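Local structure of adhesion and penetration protein autotransporter (Haemophilus influenzae, 3SYJ) at residues Leu62-His73 with Asp114-Val125. The protein mediates adherence of the bacterium to host cells and bacterial aggregation through its surface-exposed passenger domain, which is also a probable serine protease. Sequence-based numbering, arbitrary orientation.
Sequences LVENQYIVSVAH and DDYHNPRLHKFV
H73 and D115 meet at the probable charge-relay site of the S6 protease domain, in a His-carboxylate hydrogen bond whose imidazole also lies beside S218, the active-site serine inferred by similarity. The D115 side chain swings CG away from its own backbone N (chi1 -162°), which brings both carboxylate oxygens to H73. H73 ND1 donates to D115 OD2 at 2.8 Å, nearly straight, in the plane of the ring and into the syn lone pair. D115 OD1 takes the backbone N of H73 at 2.9 Å, almost end-on to the C-O bond; the ND1 bond fixes the turn of the imidazole, while the backbone bond ties the carboxylate to the main chain of H73. R239 forms a salt bridge to OD2, a second partner that would help orient the carboxylate. This Ser-His-Asp pattern agrees with the chymotrypsin-like PA clan, in which the histidine follows a strand and the aspartate comes later on a neighbouring loop. Leading away from the site, 62-73 and 114-125 run antiparallel. S70 and H117 form a hydrogen-bonded pair, S70 N to H117 O at 3.2 Å and H117 N to S70 O at 3.0 Å. The H117 ring has A72 CA over one face in a CH-pi contact and P119 CG over the opposite one, while N103 holds its ND1. Farther along, I68 N bonds to P119 O, and I68 CG1, placed between its backbone N and carbonyl carbon (chi1 54°), presses on P119 CB at a tight 3.4 Å. R120 CB and CG lie against Y67 CE1, ring and guanidinium planes 22° apart; D266 bonds Y67 OH, and N335 is the main polar partner of R120. Within the type I turn E64-Y67, N65 O accepts a hydrogen bond from V125 N at 2.8 Å, and L62 CD1 meets V125 CG2 tip to tip at 3.7 Å.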
ATOM      1  N   LEU A  62     -43.284 -14.879 -44.339  1.00 14.66           N
ATOM      2  CA  LEU A  62     -44.086 -15.400 -43.236  1.00 17.29           C
ATOM      3  C   LEU A  62     -45.027 -14.325 -42.678  1.00 15.21           C
ATOM      4  O   LEU A  62     -44.578 -13.357 -42.065  1.00 12.78           O
ATOM      5  CB  LEU A  62     -43.160 -15.942 -42.138  1.00 13.54           C
ATOM      6  CG  LEU A  62     -43.764 -16.781 -41.003  1.00 18.33           C
ATOM      7  CD1 LEU A  62     -44.311 -18.121 -41.498  1.00  9.09           C
ATOM      8  CD2 LEU A  62     -42.719 -16.993 -39.930  1.00 14.43           C
ATOM      9  N   VAL A  63     -46.331 -14.499 -42.898  1.00 12.31           N
ATOM     10  CA  VAL A  63     -47.310 -13.496 -42.495  1.00 16.98           C
ATOM     11  C   VAL A  63     -48.145 -13.927 -41.274  1.00 23.68           C
ATOM     12  O   VAL A  63     -48.861 -13.115 -40.686  1.00 22.13           O
ATOM     13  CB  VAL A  63     -48.258 -13.118 -43.667  1.00 21.86           C
ATOM     14  CG1 VAL A  63     -47.470 -12.565 -44.856  1.00 16.78           C
ATOM     15  CG2 VAL A  63     -49.076 -14.316 -44.095  1.00 18.05           C
ATOM     16  N   GLU A  64     -48.061 -15.202 -40.908  1.00 22.83           N
ATOM     17  CA  GLU A  64     -48.646 -15.686 -39.662  1.00 21.25           C
ATOM     18  C   GLU A  64     -47.818 -16.880 -39.220  1.00 23.17           C
ATOM     19  O   GLU A  64     -46.882 -17.271 -39.918  1.00 22.87           O
ATOM     20  CB  GLU A  64     -50.106 -16.085 -39.858  1.00 22.00           C
ATOM     21  CG  GLU A  64     -51.077 -15.388 -38.889  1.00 32.26           C
ATOM     22  CD  GLU A  64     -50.763 -15.646 -37.414  1.00 32.93           C
ATOM     23  OE1 GLU A  64     -50.743 -14.669 -36.632  1.00 30.81           O
ATOM     24  OE2 GLU A  64     -50.534 -16.819 -37.041  1.00 31.16           O
ATOM     25  N   ASN A  65     -48.154 -17.464 -38.073  1.00 22.34           N
ATOM     26  CA  ASN A  65     -47.383 -18.579 -37.537  1.00 19.97           C
ATOM     27  C   ASN A  65     -47.299 -19.775 -38.488  1.00 19.84           C
ATOM     28  O   ASN A  65     -46.269 -20.450 -38.557  1.00 18.09           O
ATOM     29  CB  ASN A  65     -47.922 -18.999 -36.165  1.00 23.46           C
ATOM     30  CG  ASN A  65     -47.769 -17.907 -35.121  1.00 26.10           C
ATOM     31  OD1 ASN A  65     -48.678 -17.669 -34.316  1.00 31.80           O
ATOM     32  ND2 ASN A  65     -46.618 -17.230 -35.129  1.00 17.55           N
ATOM     33  N   GLN A  66     -48.374 -20.043 -39.223  1.00 20.08           N
ATOM     34  CA  GLN A  66     -48.353 -21.135 -40.198  1.00 17.99           C
ATOM     35  C   GLN A  66     -48.835 -20.710 -41.585  1.00 18.51           C
ATOM     36  O   GLN A  66     -49.373 -21.524 -42.328  1.00 18.43           O
ATOM     37  CB  GLN A  66     -49.151 -22.355 -39.698  1.00 16.37           C
ATOM     38  CG  GLN A  66     -50.634 -22.094 -39.396  1.00 22.04           C
ATOM     39  CD  GLN A  66     -51.424 -23.372 -39.051  1.00 22.50           C
ATOM     40  OE1 GLN A  66     -50.995 -24.490 -39.357  1.00 19.39           O
ATOM     41  NE2 GLN A  66     -52.586 -23.200 -38.418  1.00 24.75           N
ATOM     42  N   TYR A  67     -48.645 -19.440 -41.936  1.00 20.37           N
ATOM     43  CA  TYR A  67     -49.049 -18.958 -43.260  1.00 21.76           C
ATOM     44  C   TYR A  67     -47.974 -18.126 -43.965  1.00 22.04           C
ATOM     45  O   TYR A  67     -47.270 -17.330 -43.344  1.00 19.60           O
ATOM     46  CB  TYR A  67     -50.350 -18.157 -43.185  1.00 18.42           C
ATOM     47  CG  TYR A  67     -51.538 -18.957 -42.726  1.00 21.71           C
ATOM     48  CD1 TYR A  67     -52.377 -19.575 -43.640  1.00 20.70           C
ATOM     49  CD2 TYR A  67     -51.824 -19.089 -41.373  1.00 21.20           C
ATOM     50  CE1 TYR A  67     -53.466 -20.305 -43.221  1.00 22.47           C
ATOM     51  CE2 TYR A  67     -52.912 -19.818 -40.941  1.00 22.26           C
ATOM     52  CZ  TYR A  67     -53.729 -20.424 -41.868  1.00 26.20           C
ATOM     53  OH  TYR A  67     -54.814 -21.153 -41.446  1.00 27.03           O
ATOM     54  N   ILE A  68     -47.857 -18.324 -45.274  1.00 19.92           N
ATOM     55  CA  ILE A  68     -46.957 -17.524 -46.090  1.00 16.01           C
ATOM     56  C   ILE A  68     -47.747 -16.859 -47.199  1.00 19.26           C
ATOM     57  O   ILE A  68     -48.944 -17.119 -47.371  1.00 18.96           O
ATOM     58  CB  ILE A  68     -45.839 -18.374 -46.712  1.00 18.83           C
ATOM     59  CG1 ILE A  68     -46.430 -19.560 -47.480  1.00 16.26           C
ATOM     60  CG2 ILE A  68     -44.876 -18.843 -45.632  1.00 15.50           C
ATOM     61  CD1 ILE A  68     -45.404 -20.357 -48.255  1.00 14.24           C
ATOM     62  N   VAL A  69     -47.078 -15.989 -47.947  1.00 22.52           N
ATOM     63  CA  VAL A  69     -47.701 -15.304 -49.077  1.00 17.56           C
ATOM     64  C   VAL A  69     -46.762 -15.355 -50.274  1.00 16.98           C
ATOM     65  O   VAL A  69     -45.543 -15.275 -50.119  1.00 15.67           O
ATOM     66  CB  VAL A  69     -48.056 -13.848 -48.734  1.00 17.44           C
ATOM     67  CG1 VAL A  69     -46.805 -12.979 -48.686  1.00 14.12           C
ATOM     68  CG2 VAL A  69     -49.039 -13.296 -49.741  1.00 20.20           C
ATOM     69  N   SER A  70     -47.334 -15.514 -51.463  1.00 17.82           N
ATOM     70  CA  SER A  70     -46.564 -15.591 -52.703  1.00 20.53           C
ATOM     71  C   SER A  70     -47.529 -15.467 -53.876  1.00 20.94           C
ATOM     72  O   SER A  70     -48.713 -15.227 -53.666  1.00 24.37           O
ATOM     73  CB  SER A  70     -45.796 -16.913 -52.779  1.00 17.46           C
ATOM     74  OG  SER A  70     -44.860 -16.910 -53.839  1.00 16.74           O
ATOM     75  N   VAL A  71     -47.036 -15.617 -55.105  1.00 22.93           N
ATOM     76  CA  VAL A  71     -47.920 -15.596 -56.272  1.00 22.01           C
ATOM     77  C   VAL A  71     -48.429 -17.007 -56.600  1.00 21.05           C
ATOM     78  O   VAL A  71     -47.716 -17.998 -56.412  1.00 19.27           O
ATOM     79  CB  VAL A  71     -47.241 -14.958 -57.541  1.00 26.70           C
ATOM     80  CG1 VAL A  71     -47.075 -13.447 -57.380  1.00 16.56           C
ATOM     81  CG2 VAL A  71     -45.905 -15.626 -57.853  1.00 21.08           C
ATOM     82  N   ALA A  72     -49.664 -17.090 -57.088  1.00 22.01           N
ATOM     83  CA  ALA A  72     -50.246 -18.368 -57.490  1.00 21.06           C
ATOM     84  C   ALA A  72     -49.440 -19.068 -58.578  1.00 26.11           C
ATOM     85  O   ALA A  72     -49.362 -20.299 -58.603  1.00 26.09           O
ATOM     86  CB  ALA A  72     -51.687 -18.179 -57.948  1.00 20.75           C
ATOM     87  N   HIS A  73     -48.841 -18.299 -59.486  1.00 28.06           N
ATOM     88  CA  HIS A  73     -48.157 -18.918 -60.617  1.00 25.21           C
ATOM     89  C   HIS A  73     -46.883 -19.650 -60.203  1.00 25.26           C
ATOM     90  O   HIS A  73     -46.312 -20.410 -60.981  1.00 25.79           O
ATOM     91  CB  HIS A  73     -47.960 -17.943 -61.803  1.00 32.32           C
ATOM     92  CG  HIS A  73     -46.733 -17.086 -61.721  1.00 32.77           C
ATOM     93  ND1 HIS A  73     -46.793 -15.720 -61.531  1.00 31.92           N
ATOM     94  CD2 HIS A  73     -45.419 -17.388 -61.856  1.00 30.12           C
ATOM     95  CE1 HIS A  73     -45.569 -15.222 -61.531  1.00 29.90           C
ATOM     96  NE2 HIS A  73     -44.716 -16.214 -61.719  1.00 30.29           N
ATOM     97  N   ASP A 114     -55.927 -12.778 -59.680  1.00 27.50           N
ATOM     98  CA  ASP A 114     -55.802 -14.086 -59.038  1.00 29.06           C
ATOM     99  C   ASP A 114     -54.402 -14.715 -59.070  1.00 29.12           C
ATOM    100  O   ASP A 114     -54.247 -15.895 -58.761  1.00 28.17           O
ATOM    101  CB  ASP A 114     -56.867 -15.065 -59.575  1.00 32.22           C
ATOM    102  CG  ASP A 114     -56.760 -15.293 -61.079  1.00 38.31           C
ATOM    103  OD1 ASP A 114     -55.735 -14.897 -61.671  1.00 36.06           O
ATOM    104  OD2 ASP A 114     -57.698 -15.875 -61.667  1.00 37.09           O
ATOM    105  N   ASP A 115     -53.386 -13.938 -59.439  1.00 26.63           N
ATOM    106  CA  ASP A 115     -52.007 -14.403 -59.296  1.00 27.54           C
ATOM    107  C   ASP A 115     -51.554 -14.067 -57.873  1.00 28.90           C
ATOM    108  O   ASP A 115     -50.784 -13.127 -57.644  1.00 25.61           O
ATOM    109  CB  ASP A 115     -51.092 -13.751 -60.337  1.00 28.48           C
ATOM    110  CG  ASP A 115     -49.777 -14.496 -60.522  1.00 29.54           C
ATOM    111  OD1 ASP A 115     -49.573 -15.559 -59.891  1.00 27.55           O
ATOM    112  OD2 ASP A 115     -48.940 -14.013 -61.313  1.00 29.98           O
ATOM    113  N   TYR A 116     -52.059 -14.839 -56.917  1.00 25.06           N
ATOM    114  CA  TYR A 116     -51.872 -14.539 -55.507  1.00 24.19           C
ATOM    115  C   TYR A 116     -52.339 -15.728 -54.695  1.00 22.05           C
ATOM    116  O   TYR A 116     -53.435 -16.234 -54.919  1.00 22.12           O
ATOM    117  CB  TYR A 116     -52.706 -13.311 -55.141  1.00 23.18           C
ATOM    118  CG  TYR A 116     -52.482 -12.778 -53.743  1.00 20.83           C
ATOM    119  CD1 TYR A 116     -51.857 -11.559 -53.544  1.00 21.57           C
ATOM    120  CD2 TYR A 116     -52.904 -13.491 -52.622  1.00 23.28           C
ATOM    121  CE1 TYR A 116     -51.655 -11.056 -52.273  1.00 25.18           C
ATOM    122  CE2 TYR A 116     -52.706 -12.995 -51.340  1.00 22.02           C
ATOM    123  CZ  TYR A 116     -52.078 -11.777 -51.176  1.00 22.89           C
ATOM    124  OH  TYR A 116     -51.869 -11.264 -49.921  1.00 21.68           O
ATOM    125  N   HIS A 117     -51.514 -16.190 -53.762  1.00 22.03           N
ATOM    126  CA  HIS A 117     -51.957 -17.243 -52.847  1.00 21.66           C
ATOM    127  C   HIS A 117     -51.375 -17.129 -51.427  1.00 22.53           C
ATOM    128  O   HIS A 117     -50.327 -16.512 -51.218  1.00 23.08           O
ATOM    129  CB  HIS A 117     -51.747 -18.650 -53.441  1.00 19.33           C
ATOM    130  CG  HIS A 117     -50.314 -19.074 -53.547  1.00 18.67           C
ATOM    131  ND1 HIS A 117     -49.918 -20.165 -54.291  1.00 20.13           N
ATOM    132  CD2 HIS A 117     -49.182 -18.555 -53.012  1.00 21.04           C
ATOM    133  CE1 HIS A 117     -48.606 -20.305 -54.207  1.00 17.77           C
ATOM    134  NE2 HIS A 117     -48.134 -19.340 -53.437  1.00 18.24           N
ATOM    135  N   ASN A 118     -52.076 -17.725 -50.463  1.00 21.78           N
ATOM    136  CA  ASN A 118     -51.705 -17.679 -49.047  1.00 19.73           C
ATOM    137  C   ASN A 118     -51.545 -19.077 -48.452  1.00 22.77           C
ATOM    138  O   ASN A 118     -52.395 -19.526 -47.685  1.00 19.25           O
ATOM    139  CB  ASN A 118     -52.772 -16.932 -48.252  1.00 19.04           C
ATOM    140  CG  ASN A 118     -52.397 -15.495 -47.977  1.00 24.23           C
ATOM    141  OD1 ASN A 118     -51.320 -15.214 -47.453  1.00 34.14           O
ATOM    142  ND2 ASN A 118     -53.294 -14.576 -48.306  1.00 22.81           N
ATOM    143  N   PRO A 119     -50.454 -19.770 -48.807  1.00 19.60           N
ATOM    144  CA  PRO A 119     -50.232 -21.156 -48.383  1.00 16.29           C
ATOM    145  C   PRO A 119     -50.241 -21.338 -46.869  1.00 20.83           C
ATOM    146  O   PRO A 119     -49.743 -20.492 -46.121  1.00 20.29           O
ATOM    147  CB  PRO A 119     -48.843 -21.476 -48.937  1.00 16.41           C
ATOM    148  CG  PRO A 119     -48.672 -20.553 -50.089  1.00 20.66           C
ATOM    149  CD  PRO A 119     -49.393 -19.288 -49.703  1.00 18.80           C
ATOM    150  N   ARG A 120     -50.823 -22.453 -46.434  1.00 20.90           N
ATOM    151  CA  ARG A 120     -50.809 -22.874 -45.041  1.00 19.36           C
ATOM    152  C   ARG A 120     -49.728 -23.946 -44.894  1.00 18.94           C
ATOM    153  O   ARG A 120     -49.611 -24.832 -45.742  1.00 19.68           O
ATOM    154  CB  ARG A 120     -52.184 -23.438 -44.662  1.00 22.10           C
ATOM    155  CG  ARG A 120     -52.356 -23.858 -43.213  1.00 20.44           C
ATOM    156  CD  ARG A 120     -53.674 -24.599 -43.017  1.00 21.38           C
ATOM    157  NE  ARG A 120     -54.053 -24.677 -41.609  1.00 24.90           N
ATOM    158  CZ  ARG A 120     -54.842 -25.618 -41.091  1.00 26.01           C
ATOM    159  NH1 ARG A 120     -55.342 -26.574 -41.863  1.00 20.90           N
ATOM    160  NH2 ARG A 120     -55.126 -25.606 -39.796  1.00 21.48           N
ATOM    161  N   LEU A 121     -48.929 -23.843 -43.835  1.00 18.49           N
ATOM    162  CA  LEU A 121     -47.833 -24.776 -43.574  1.00 15.50           C
ATOM    163  C   LEU A 121     -48.272 -25.837 -42.573  1.00 16.55           C
ATOM    164  O   LEU A 121     -49.236 -25.641 -41.850  1.00 16.42           O
ATOM    165  CB  LEU A 121     -46.626 -24.015 -43.031  1.00 14.14           C
ATOM    166  CG  LEU A 121     -46.164 -22.868 -43.928  1.00 16.14           C
ATOM    167  CD1 LEU A 121     -45.005 -22.107 -43.288  1.00 14.79           C
ATOM    168  CD2 LEU A 121     -45.776 -23.399 -45.292  1.00 13.35           C
ATOM    169  N   HIS A 122     -47.567 -26.960 -42.526  1.00 15.80           N
ATOM    170  CA  HIS A 122     -47.997 -28.058 -41.675  1.00 17.76           C
ATOM    171  C   HIS A 122     -47.586 -27.884 -40.211  1.00 18.32           C
ATOM    172  O   HIS A 122     -48.134 -28.551 -39.335  1.00 17.85           O
ATOM    173  CB  HIS A 122     -47.567 -29.424 -42.243  1.00 14.97           C
ATOM    174  CG  HIS A 122     -46.158 -29.819 -41.917  1.00 16.85           C
ATOM    175  ND1 HIS A 122     -45.069 -29.034 -42.228  1.00 13.61           N
ATOM    176  CD2 HIS A 122     -45.661 -30.941 -41.339  1.00 16.66           C
ATOM    177  CE1 HIS A 122     -43.964 -29.644 -41.838  1.00 14.88           C
ATOM    178  NE2 HIS A 122     -44.296 -30.802 -41.293  1.00 15.27           N
ATOM    179  N   LYS A 123     -46.649 -26.972 -39.951  1.00 17.81           N
ATOM    180  CA  LYS A 123     -46.202 -26.692 -38.585  1.00 14.31           C
ATOM    181  C   LYS A 123     -46.124 -25.197 -38.302  1.00 15.24           C
ATOM    182  O   LYS A 123     -45.900 -24.407 -39.218  1.00 17.28           O
ATOM    183  CB  LYS A 123     -44.826 -27.301 -38.343  1.00 16.84           C
ATOM    184  CG  LYS A 123     -44.796 -28.819 -38.305  1.00 18.12           C
ATOM    185  CD  LYS A 123     -45.382 -29.369 -37.023  1.00 14.26           C
ATOM    186  CE  LYS A 123     -45.243 -30.887 -36.988  1.00 16.03           C
ATOM    187  NZ  LYS A 123     -45.702 -31.470 -35.691  1.00 18.10           N
ATOM    188  N   PHE A 124     -46.299 -24.808 -37.037  1.00 14.69           N
ATOM    189  CA  PHE A 124     -46.022 -23.430 -36.619  1.00 16.02           C
ATOM    190  C   PHE A 124     -44.540 -23.159 -36.838  1.00 15.39           C
ATOM    191  O   PHE A 124     -43.704 -23.983 -36.471  1.00 14.14           O
ATOM    192  CB  PHE A 124     -46.331 -23.205 -35.140  1.00 13.14           C
ATOM    193  CG  PHE A 124     -47.796 -23.200 -34.802  1.00 18.68           C
ATOM    194  CD1 PHE A 124     -48.757 -23.235 -35.793  1.00 17.18           C
ATOM    195  CD2 PHE A 124     -48.208 -23.128 -33.474  1.00 14.99           C
ATOM    196  CE1 PHE A 124     -50.108 -23.221 -35.463  1.00 19.57           C
ATOM    197  CE2 PHE A 124     -49.557 -23.108 -33.142  1.00 16.62           C
ATOM    198  CZ  PHE A 124     -50.507 -23.156 -34.135  1.00 15.18           C
ATOM    199  N   VAL A 125     -44.208 -22.010 -37.426  1.00 15.66           N
ATOM    200  CA  VAL A 125     -42.809 -21.657 -37.648  1.00 12.87           C
ATOM    201  C   VAL A 125     -42.202 -21.052 -36.388  1.00 12.79           C
ATOM    202  O   VAL A 125     -42.745 -20.108 -35.828  1.00 13.37           O
ATOM    203  CB  VAL A 125     -42.643 -20.674 -38.832  1.00 14.62           C
ATOM    204  CG1 VAL A 125     -41.187 -20.188 -38.925  1.00 12.44           C
ATOM    205  CG2 VAL A 125     -43.106 -21.318 -40.139  1.00 11.95           C
TER